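Local coordinates for GNAT family acetyltransferase (Mycobacterium smegmatis, PDB 6C30), which probably transfers an acetyl group from acetyl-CoA to an amino group, as a RimJ-type N-acetyltransferase of the GNAT family, at residues Leu148-Ala153 with Ala194-Glu199; Arg30-Arg35 with Ser73-Leu78; Ile130-Leu135 with Arg163-His168. One frame throughout, in Å; residues are numbered along the deposited sequence. Where two conformers were deposited one is given.

Contact 1 of 3, residues Leu148-Ala153 with Ala194-Glu199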
loop_
_atom_site.group_PDB
_atom_site.type_symbol
_atom_site.label_atom_id
_atom_site.label_comp_id
_atom_site.label_asym_id
_atom_site.label_seq_id
_atom_site.Cartn_x
_atom_site.Cartn_y
_atom_site.Cartn_z
ATOM N N LEU A 148 22.975 0.373 6.647
ATOM C CA LEU A 148 23.796 -0.824 6.693
ATOM C C LEU A 148 24.829 -0.863 5.568
ATOM O O LEU A 148 24.690 -0.189 4.535
ATOM C CB LEU A 148 22.911 -2.077 6.636
ATOM C CG LEU A 148 21.959 -2.231 7.824
ATOM C CD1 LEU A 148 21.103 -3.484 7.664
ATOM C CD2 LEU A 148 22.724 -2.274 9.147
ATOM N N HIS A 149 25.870 -1.657 5.797
ATOM C CA HIS A 149 26.972 -1.826 4.856
ATOM C C HIS A 149 26.937 -3.164 4.108
ATOM O O HIS A 149 27.484 -3.288 3.019
ATOM C CB HIS A 149 28.307 -1.684 5.599
ATOM C CG HIS A 149 29.504 -1.955 4.743
ATOM N ND1 HIS A 149 30.230 -3.123 4.823
ATOM C CD2 HIS A 149 30.084 -1.218 3.765
ATOM C CE1 HIS A 149 31.215 -3.089 3.942
ATOM N NE2 HIS A 149 31.146 -1.943 3.285
ATOM N N ARG A 150 26.268 -4.155 4.687
ATOM C CA ARG A 150 26.311 -5.511 4.157
ATOM C C ARG A 150 24.999 -6.232 4.440
ATOM O O ARG A 150 24.423 -6.074 5.515
ATOM C CB ARG A 150 27.494 -6.263 4.774
ATOM C CG ARG A 150 27.658 -7.716 4.365
ATOM C CD ARG A 150 28.976 -8.297 4.918
ATOM N NE ARG A 150 29.110 -9.710 4.575
ATOM C CZ ARG A 150 28.483 -10.692 5.212
ATOM N NH1 ARG A 150 27.695 -10.412 6.244
ATOM N NH2 ARG A 150 28.650 -11.949 4.822
ATOM N N ILE A 151 24.534 -7.005 3.467
ATOM C CA ILE A 151 23.411 -7.912 3.660
ATOM C C ILE A 151 23.811 -9.305 3.189
ATOM O O ILE A 151 24.402 -9.468 2.111
ATOM C CB ILE A 151 22.160 -7.428 2.906
ATOM C CG1 ILE A 151 21.652 -6.105 3.502
ATOM C CG2 ILE A 151 21.058 -8.484 2.926
ATOM C CD1 ILE A 151 21.188 -6.205 4.947
ATOM N N GLU A 152 23.513 -10.315 4.003
ATOM C CA GLU A 152 23.794 -11.694 3.641
ATOM C C GLU A 152 22.519 -12.522 3.631
ATOM O O GLU A 152 21.483 -12.082 4.137
ATOM C CB GLU A 152 24.799 -12.316 4.612
ATOM C CG GLU A 152 24.243 -12.457 6.025
ATOM C CD GLU A 152 25.234 -13.037 7.015
ATOM O OE1 GLU A 152 24.783 -13.569 8.048
ATOM O OE2 GLU A 152 26.465 -12.958 6.786
ATOM N N ALA A 153 22.604 -13.710 3.048
ATOM C CA ALA A 153 21.493 -14.663 3.061
ATOM C C ALA A 153 22.049 -16.070 3.081
ATOM O O ALA A 153 23.199 -16.306 2.679
ATOM C CB ALA A 153 20.579 -14.476 1.854
ATOM N N ALA A 194 26.246 -12.933 -0.120
ATOM C CA ALA A 194 26.309 -11.592 0.439
ATOM C C ALA A 194 26.492 -10.526 -0.626
ATOM O O ALA A 194 26.934 -10.800 -1.748
ATOM C CB ALA A 194 27.444 -11.485 1.454
ATOM N N ILE A 195 26.154 -9.303 -0.256
ATOM C CA ILE A 195 26.430 -8.145 -1.092
ATOM C C ILE A 195 26.709 -6.965 -0.162
ATOM O O ILE A 195 26.139 -6.888 0.930
ATOM C CB ILE A 195 25.246 -7.869 -2.067
ATOM C CG1 ILE A 195 25.615 -6.778 -3.078
ATOM C CG2 ILE A 195 23.947 -7.520 -1.313
ATOM C CD1 ILE A 195 24.546 -6.537 -4.142
ATOM N N THR A 196 27.616 -6.070 -0.555
ATOM C CA THR A 196 27.898 -4.912 0.290
ATOM C C THR A 196 27.487 -3.632 -0.436
ATOM O O THR A 196 27.248 -3.644 -1.644
ATOM C CB THR A 196 29.391 -4.841 0.729
ATOM O OG1 THR A 196 30.232 -4.597 -0.408
ATOM C CG2 THR A 196 29.824 -6.130 1.421
ATOM N N ALA A 197 27.387 -2.540 0.320
ATOM C CA ALA A 197 26.816 -1.299 -0.190
ATOM C C ALA A 197 27.588 -0.754 -1.390
ATOM O O ALA A 197 26.987 -0.187 -2.302
ATOM C CB ALA A 197 26.752 -0.266 0.912
ATOM N N GLU A 198 28.904 -0.951 -1.396
ATOM C CA GLU A 198 29.740 -0.526 -2.530
ATOM C C GLU A 198 29.261 -1.118 -3.857
ATOM O O GLU A 198 29.461 -0.521 -4.915
ATOM C CB GLU A 198 31.207 -0.922 -2.304
ATOM C CG GLU A 198 31.869 -0.289 -1.082
ATOM C CD GLU A 198 31.752 -1.149 0.164
ATOM O OE1 GLU A 198 30.932 -2.089 0.159
ATOM O OE2 GLU A 198 32.477 -0.887 1.145
ATOM N N GLU A 199 28.635 -2.291 -3.803
ATOM C CA GLU A 199 28.231 -3.012 -5.004
ATOM C C GLU A 199 26.853 -2.608 -5.510
ATOM O O GLU A 199 26.451 -3.013 -6.598
ATOM C CB GLU A 199 28.225 -4.518 -4.753
ATOM C CG GLU A 199 29.498 -5.073 -4.155
ATOM C CD GLU A 199 29.376 -6.550 -3.855
ATOM O OE1 GLU A 199 29.359 -7.369 -4.803
ATOM O OE2 GLU A 199 29.280 -6.899 -2.658
#

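Contact 2 of 3, residues Arg30-Arg35 with Ser73-Leu78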
loop_
_atom_site.group_PDB
_atom_site.type_symbol
_atom_site.label_atom_id
_atom_site.label_comp_id
_atom_site.label_asym_id
_atom_site.label_seq_id
_atom_site.Cartn_x
_atom_site.Cartn_y
_atom_site.Cartn_z
ATOM N N ARG A 30 5.725 -3.510 3.130
ATOM C CA ARG A 30 5.225 -2.731 4.263
ATOM C C ARG A 30 5.263 -3.601 5.523
ATOM O O ARG A 30 5.406 -4.820 5.426
ATOM C CB ARG A 30 3.814 -2.175 3.969
ATOM C CG ARG A 30 2.784 -3.184 3.491
ATOM C CD ARG A 30 2.177 -3.938 4.654
ATOM N NE ARG A 30 1.159 -4.878 4.198
ATOM C CZ ARG A 30 0.674 -5.867 4.945
ATOM N NH1 ARG A 30 1.115 -6.031 6.189
ATOM N NH2 ARG A 30 -0.253 -6.683 4.456
ATOM N N PRO A 31 5.167 -2.982 6.715
ATOM C CA PRO A 31 5.311 -3.779 7.947
ATOM C C PRO A 31 4.270 -4.879 8.137
ATOM O O PRO A 31 3.106 -4.693 7.803
ATOM C CB PRO A 31 5.166 -2.729 9.053
ATOM C CG PRO A 31 5.656 -1.455 8.420
ATOM C CD PRO A 31 5.142 -1.532 6.996
ATOM N N VAL A 32 4.678 -6.011 8.694
ATOM C CA VAL A 32 3.717 -7.001 9.181
ATOM C C VAL A 32 2.725 -6.351 10.142
ATOM O O VAL A 32 3.072 -5.415 10.878
ATOM C CB VAL A 32 4.400 -8.193 9.916
ATOM C CG1 VAL A 32 5.223 -9.050 8.960
ATOM C CG2 VAL A 32 5.252 -7.708 11.081
ATOM N N ARG A 33 1.498 -6.851 10.142
ATOM C CA ARG A 33 0.503 -6.341 11.079
ATOM C C ARG A 33 -0.463 -7.448 11.464
ATOM O O ARG A 33 -0.544 -8.496 10.792
ATOM C CB ARG A 33 -0.237 -5.140 10.485
ATOM C CG ARG A 33 -1.039 -5.467 9.248
ATOM C CD ARG A 33 -1.585 -4.180 8.605
ATOM N NE ARG A 33 -2.125 -4.496 7.293
ATOM C CZ ARG A 33 -1.865 -3.826 6.173
ATOM N NH1 ARG A 33 -1.063 -2.764 6.154
ATOM N NH2 ARG A 33 -2.419 -4.242 5.052
ATOM N N MET A 34 -1.200 -7.231 12.552
ATOM C CA MET A 34 -2.079 -8.275 13.075
ATOM C C MET A 34 -3.138 -8.745 12.082
ATOM O O MET A 34 -3.475 -9.927 12.053
ATOM C CB MET A 34 -2.763 -7.807 14.378
ATOM C CG MET A 34 -1.792 -7.553 15.512
ATOM S SD MET A 34 -0.973 -9.075 16.014
ATOM C CE MET A 34 0.265 -8.449 17.122
ATOM N N ARG A 35 -3.650 -7.837 11.252
ATOM C CA ARG A 35 -4.683 -8.205 10.296
ATOM C C ARG A 35 -4.184 -9.135 9.188
ATOM O O ARG A 35 -4.983 -9.634 8.401
ATOM C CB ARG A 35 -5.296 -6.947 9.675
ATOM C CG ARG A 35 -6.201 -6.165 10.623
ATOM C CD ARG A 35 -7.636 -6.220 10.131
ATOM N NE ARG A 35 -8.599 -5.733 11.114
ATOM C CZ ARG A 35 -9.008 -4.474 11.206
ATOM N NH1 ARG A 35 -8.512 -3.544 10.389
ATOM N NH2 ARG A 35 -9.905 -4.137 12.124
ATOM N N SER A 73 1.011 -13.841 18.343
ATOM C CA SER A 73 2.284 -13.920 19.061
ATOM C C SER A 73 3.496 -13.829 18.132
ATOM O O SER A 73 4.515 -13.250 18.495
ATOM C CB SER A 73 2.349 -15.203 19.888
ATOM O OG SER A 73 1.460 -15.106 21.004
ATOM N N ILE A 74 3.382 -14.389 16.932
ATOM C CA ILE A 74 4.478 -14.304 15.973
ATOM C C ILE A 74 4.683 -12.856 15.525
ATOM O O ILE A 74 5.804 -12.322 15.550
ATOM C CB ILE A 74 4.212 -15.227 14.771
ATOM C CG1 ILE A 74 4.271 -16.689 15.222
ATOM C CG2 ILE A 74 5.201 -14.950 13.642
ATOM C CD1 ILE A 74 3.782 -17.681 14.191
ATOM N N CYS A 75 3.585 -12.206 15.152
ATOM C CA CYS A 75 3.636 -10.827 14.720
ATOM C C CYS A 75 4.155 -9.918 15.842
ATOM O O CYS A 75 4.990 -9.050 15.608
ATOM C CB CYS A 75 2.247 -10.395 14.251
ATOM S SG CYS A 75 2.187 -8.759 13.527
ATOM N N SER A 76 3.652 -10.120 17.059
ATOM C CA SER A 76 4.123 -9.322 18.190
ATOM C C SER A 76 5.628 -9.499 18.415
ATOM O O SER A 76 6.344 -8.524 18.665
ATOM C CB SER A 76 3.356 -9.678 19.466
ATOM O OG SER A 76 2.066 -9.086 19.473
ATOM N N GLY A 77 6.105 -10.735 18.310
ATOM C CA GLY A 77 7.526 -10.995 18.470
ATOM C C GLY A 77 8.369 -10.307 17.411
ATOM O O GLY A 77 9.412 -9.726 17.716
ATOM N N LEU A 78 7.932 -10.395 16.153
ATOM C CA LEU A 78 8.640 -9.715 15.064
ATOM C C LEU A 78 8.691 -8.209 15.277
ATOM O O LEU A 78 9.730 -7.578 15.109
ATOM C CB LEU A 78 7.976 -10.015 13.715
ATOM C CG LEU A 78 8.103 -11.463 13.241
ATOM C CD1 LEU A 78 7.191 -11.724 12.044
ATOM C CD2 LEU A 78 9.551 -11.796 12.897
#

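Contact 3 of 3, residues Ile130-Leu135 with Arg163-His168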
loop_
_atom_site.group_PDB
_atom_site.type_symbol
_atom_site.label_atom_id
_atom_site.label_comp_id
_atom_site.label_asym_id
_atom_site.label_seq_id
_atom_site.Cartn_x
_atom_site.Cartn_y
_atom_site.Cartn_z
ATOM N N ILE A 130 8.592 -11.455 -8.397
ATOM C CA ILE A 130 8.166 -10.864 -7.130
ATOM C C ILE A 130 9.279 -10.968 -6.082
ATOM O O ILE A 130 9.595 -9.987 -5.409
ATOM C CB ILE A 130 6.869 -11.504 -6.613
ATOM C CG1 ILE A 130 5.710 -11.202 -7.576
ATOM C CG2 ILE A 130 6.543 -10.998 -5.210
ATOM C CD1 ILE A 130 4.422 -11.931 -7.235
ATOM N N ALA A 131 9.906 -12.134 -5.983
ATOM C CA ALA A 131 10.982 -12.298 -5.006
ATOM C C ALA A 131 12.196 -11.438 -5.335
ATOM O O ALA A 131 12.779 -10.834 -4.450
ATOM C CB ALA A 131 11.384 -13.748 -4.895
ATOM N N THR A 132 12.572 -11.363 -6.612
ATOM C CA THR A 132 13.713 -10.521 -6.966
ATOM C C THR A 132 13.407 -9.050 -6.681
ATOM O O THR A 132 14.263 -8.334 -6.174
ATOM C CB THR A 132 14.131 -10.698 -8.433
ATOM O OG1 THR A 132 12.997 -10.484 -9.282
ATOM C CG2 THR A 132 14.692 -12.095 -8.666
ATOM N N ALA A 133 12.180 -8.617 -6.954
ATOM C CA ALA A 133 11.796 -7.247 -6.637
ATOM C C ALA A 133 11.817 -6.975 -5.137
ATOM O O ALA A 133 12.269 -5.918 -4.696
ATOM C CB ALA A 133 10.415 -6.931 -7.203
ATOM N N ALA A 134 11.324 -7.936 -4.360
ATOM C CA ALA A 134 11.305 -7.787 -2.909
ATOM C C ALA A 134 12.718 -7.689 -2.339
ATOM O O ALA A 134 13.004 -6.832 -1.498
ATOM C CB ALA A 134 10.550 -8.944 -2.265
ATOM N N LEU A 135 13.603 -8.565 -2.798
ATOM C CA LEU A 135 14.992 -8.506 -2.367
ATOM C C LEU A 135 15.664 -7.195 -2.775
ATOM O O LEU A 135 16.412 -6.599 -1.995
ATOM C CB LEU A 135 15.771 -9.690 -2.937
ATOM C CG LEU A 135 15.427 -11.039 -2.310
ATOM C CD1 LEU A 135 15.978 -12.145 -3.176
ATOM C CD2 LEU A 135 16.002 -11.154 -0.907
ATOM N N ARG A 163 18.610 -20.082 -5.040
ATOM C CA ARG A 163 19.958 -19.699 -5.464
ATOM C C ARG A 163 19.915 -18.811 -6.701
ATOM O O ARG A 163 20.653 -17.837 -6.801
ATOM C CB ARG A 163 20.818 -20.938 -5.728
ATOM C CG ARG A 163 21.111 -21.731 -4.451
ATOM C CD ARG A 163 21.940 -22.974 -4.722
ATOM N NE ARG A 163 23.288 -22.636 -5.167
ATOM C CZ ARG A 163 24.219 -23.537 -5.460
ATOM N NH1 ARG A 163 23.943 -24.829 -5.351
ATOM N NH2 ARG A 163 25.427 -23.139 -5.840
ATOM N N ALA A 164 19.022 -19.133 -7.626
ATOM C CA ALA A 164 18.907 -18.341 -8.848
ATOM C C ALA A 164 18.355 -16.948 -8.565
ATOM O O ALA A 164 18.829 -15.958 -9.128
ATOM C CB ALA A 164 18.034 -19.063 -9.858
ATOM N N VAL A 165 17.352 -16.871 -7.694
ATOM C CA VAL A 165 16.772 -15.582 -7.314
ATOM C C VAL A 165 17.836 -14.682 -6.673
ATOM O O VAL A 165 17.991 -13.520 -7.048
ATOM C CB VAL A 165 15.575 -15.784 -6.347
ATOM C CG1 VAL A 165 15.206 -14.498 -5.651
ATOM C CG2 VAL A 165 14.368 -16.338 -7.103
ATOM N N LEU A 166 18.582 -15.236 -5.721
ATOM C CA LEU A 166 19.606 -14.475 -5.016
ATOM C C LEU A 166 20.740 -14.048 -5.949
ATOM O O LEU A 166 21.200 -12.902 -5.887
ATOM C CB LEU A 166 20.153 -15.302 -3.841
ATOM C CG LEU A 166 19.156 -15.515 -2.695
ATOM C CD1 LEU A 166 19.574 -16.691 -1.824
ATOM C CD2 LEU A 166 19.018 -14.247 -1.858
ATOM N N ALA A 167 21.184 -14.960 -6.812
ATOM C CA ALA A 167 22.253 -14.630 -7.753
ATOM C C ALA A 167 21.785 -13.544 -8.717
ATOM O O ALA A 167 22.558 -12.652 -9.085
ATOM C CB ALA A 167 22.694 -15.864 -8.512
ATOM N N HIS A 168 20.518 -13.606 -9.110
ATOM C CA HIS A 168 19.997 -12.669 -10.095
ATOM C C HIS A 168 20.152 -11.218 -9.654
ATOM O O HIS A 168 20.550 -10.365 -10.450
ATOM C CB HIS A 168 18.527 -12.961 -10.393
ATOM C CG HIS A 168 17.935 -12.040 -11.411
ATOM N ND1 HIS A 168 17.982 -12.299 -12.765
ATOM C CD2 HIS A 168 17.308 -10.848 -11.276
ATOM C CE1 HIS A 168 17.397 -11.311 -13.419
ATOM N NE2 HIS A 168 16.979 -10.418 -12.540
#

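Contact 1 of 3, residues Leu148-Ala153 with Ala194-Glu199
Ile151 and Ile195 face each other as a hydrogen-bonded antiparallel pair. Ile151 N donates to Ile195 O at 3.0 Å, and Ile195 N returns a bond to Ile151 O. Both bonds run nearly along the C=O axis. A third backbone bond, Ala197 N to His149 O at 2.8 Å, prolongs the ladder past the end of the strand and into the 3-10 turn 197-199.

The side-chain bond across the pair is His149 NE2 to Glu198 OE2, 2.7 Å and fairly straight at 164°. The carboxylate oxygen lies in the imidazole plane, at the ring edge, and is met on its syn side. The two planes stand 85° apart. Thr196 CB lies over one face of the ring, and Thr196 OG1 donates to Glu198 OE1, so both carboxylate oxygens of Glu198 are gripped.

Arg150 and Glu152 form a salt bridge along one strand. NH1 and NH2 of Arg150 both reach Glu152 OE2, and Arg150 NH2 also pairs with Glu174. Ala194 CB sits 3.6 Å from Arg150 NH2, while Arg150 CG meets Thr196 CG2.

The pair lies within the central GNAT sheet. Strand 114-121 runs parallel to strand 150-155 on its other edge, strand 172-180 flanks strand 186-196, and helix 130-143 packs on the face carrying Ile151 and Ile195.

Contact 2 of 3, residues Arg30-Arg35 with Ser73-Leu78
Cys75 points its thiol from helix 71-83 at the chain that leaves strand 25-31, and meets it between the side chains of Val32 and Met34. The contact thus packs the start of the helical connection between strands 25-31 and 88-94 of the GNAT fold against a later helix of the same connection. With SG anti to the backbone N (chi1 -174°), the sulfur reaches the backbone itself, 3.6 Å from Arg33 C. The same sulfur lies 4.1 Å from Val32 CG2. Leu78, one helical turn further on, meets the same valine branch through its CB at 4.4 Å.

Met34, itself exposed, reaches the helix beside Cys75 and Ser76. Its chain bends at chi2 (-65°), which carries the thioether back to the helix. Met34 SD then lies 3.9 Å from Cys75 CB. The terminal methyl goes on to Ser76, where Met34 CE and Ser76 OG are 3.0 Å apart. This is close for a methyl and a hydroxyl, and Ser76 was deposited in two conformers, so the detail is doubtful.

Arg33 turns away from the helix. Its guanidinium lies face to face with that of Arg30: Arg33 CZ sits 3.5 Å above the Arg30 plane, over its centre. Carboxylates lie near both. Arg30 has salt bridges to Glu93 and Asp36, and Arg33 NE makes a long, weak ion pair with Asp95 of the second subunit. Arg30 NH1 also donates to Pro31 O at 2.9 Å.

The contact is therefore mainly apolar: the two sulfurs, a valine methyl, and methylene and backbone carbons. Val32 O and Arg33 O are met by Arg79 and Trp71. The Arg30 and Arg33 side chains lie away from segment 73-78, where nearby carboxylates probably offset their like charges.

Contact 3 of 3, residues Ile130-Leu135 with Arg163-His168
Val165 packs into the side of helix 130-143. It joins the helices before and after strand 150-155 in the chain, both on the same face of the GNAT sheet. The segment axes approach to 9.4 Å and cross at -44°. Val165 has the largest area buried here. Its CG1, set anti to the backbone N (chi1 164°), touches three residues of the facing helix: Ala131, Thr132 and Leu135. The distance from Val165 CG1 to Ala131 CB is 4.0 Å.

Thr132 turns its methyl, not its hydroxyl, to the partner helix. Its OG1 instead bonds to Gly129 O, three residues back, which helps fix the rotamer. Thr132 CG2 lies between Val165 and the imidazole of His168, which borders the exposed side of the contact.

Leu135 closes the buried side. Its side chain crosses that of Val165 at about a right angle and that of Leu166 more obliquely. Beneath the helix pair, Tyr119 of strand 114-121 touches Ala131, Leu135 and Val165, and Leu166 also rests on Val155. The tightest meeting is at one methyl: Leu135 CD1 is 3.5 Å from Val165 CG1 and 3.9 Å from Leu166 CD2.

How the contacts relate
All three contacts involve the central mixed sheet or helices packed on it. Along the chain contact 2 closes first; contacts 1 and 3 follow, and their segments alternate. Helix 130-143, strand 150-155 and helix 160-169 come in succession. Contacts 1 and 3 have centres 15 Å apart and touch where Ala153 CB meets Leu166 CD2 at 4.0 Å. Contact 2 lies across the chain's centre from both, its centre about 26 Å from that of contact 1 and 23 Å from that of contact 3. It borders the second subunit; no other chain of the assembly touches the segments of contacts 1 and 3. These two tie later strands and helices together, while contact 2 packs the earlier helical connection near the subunit interface.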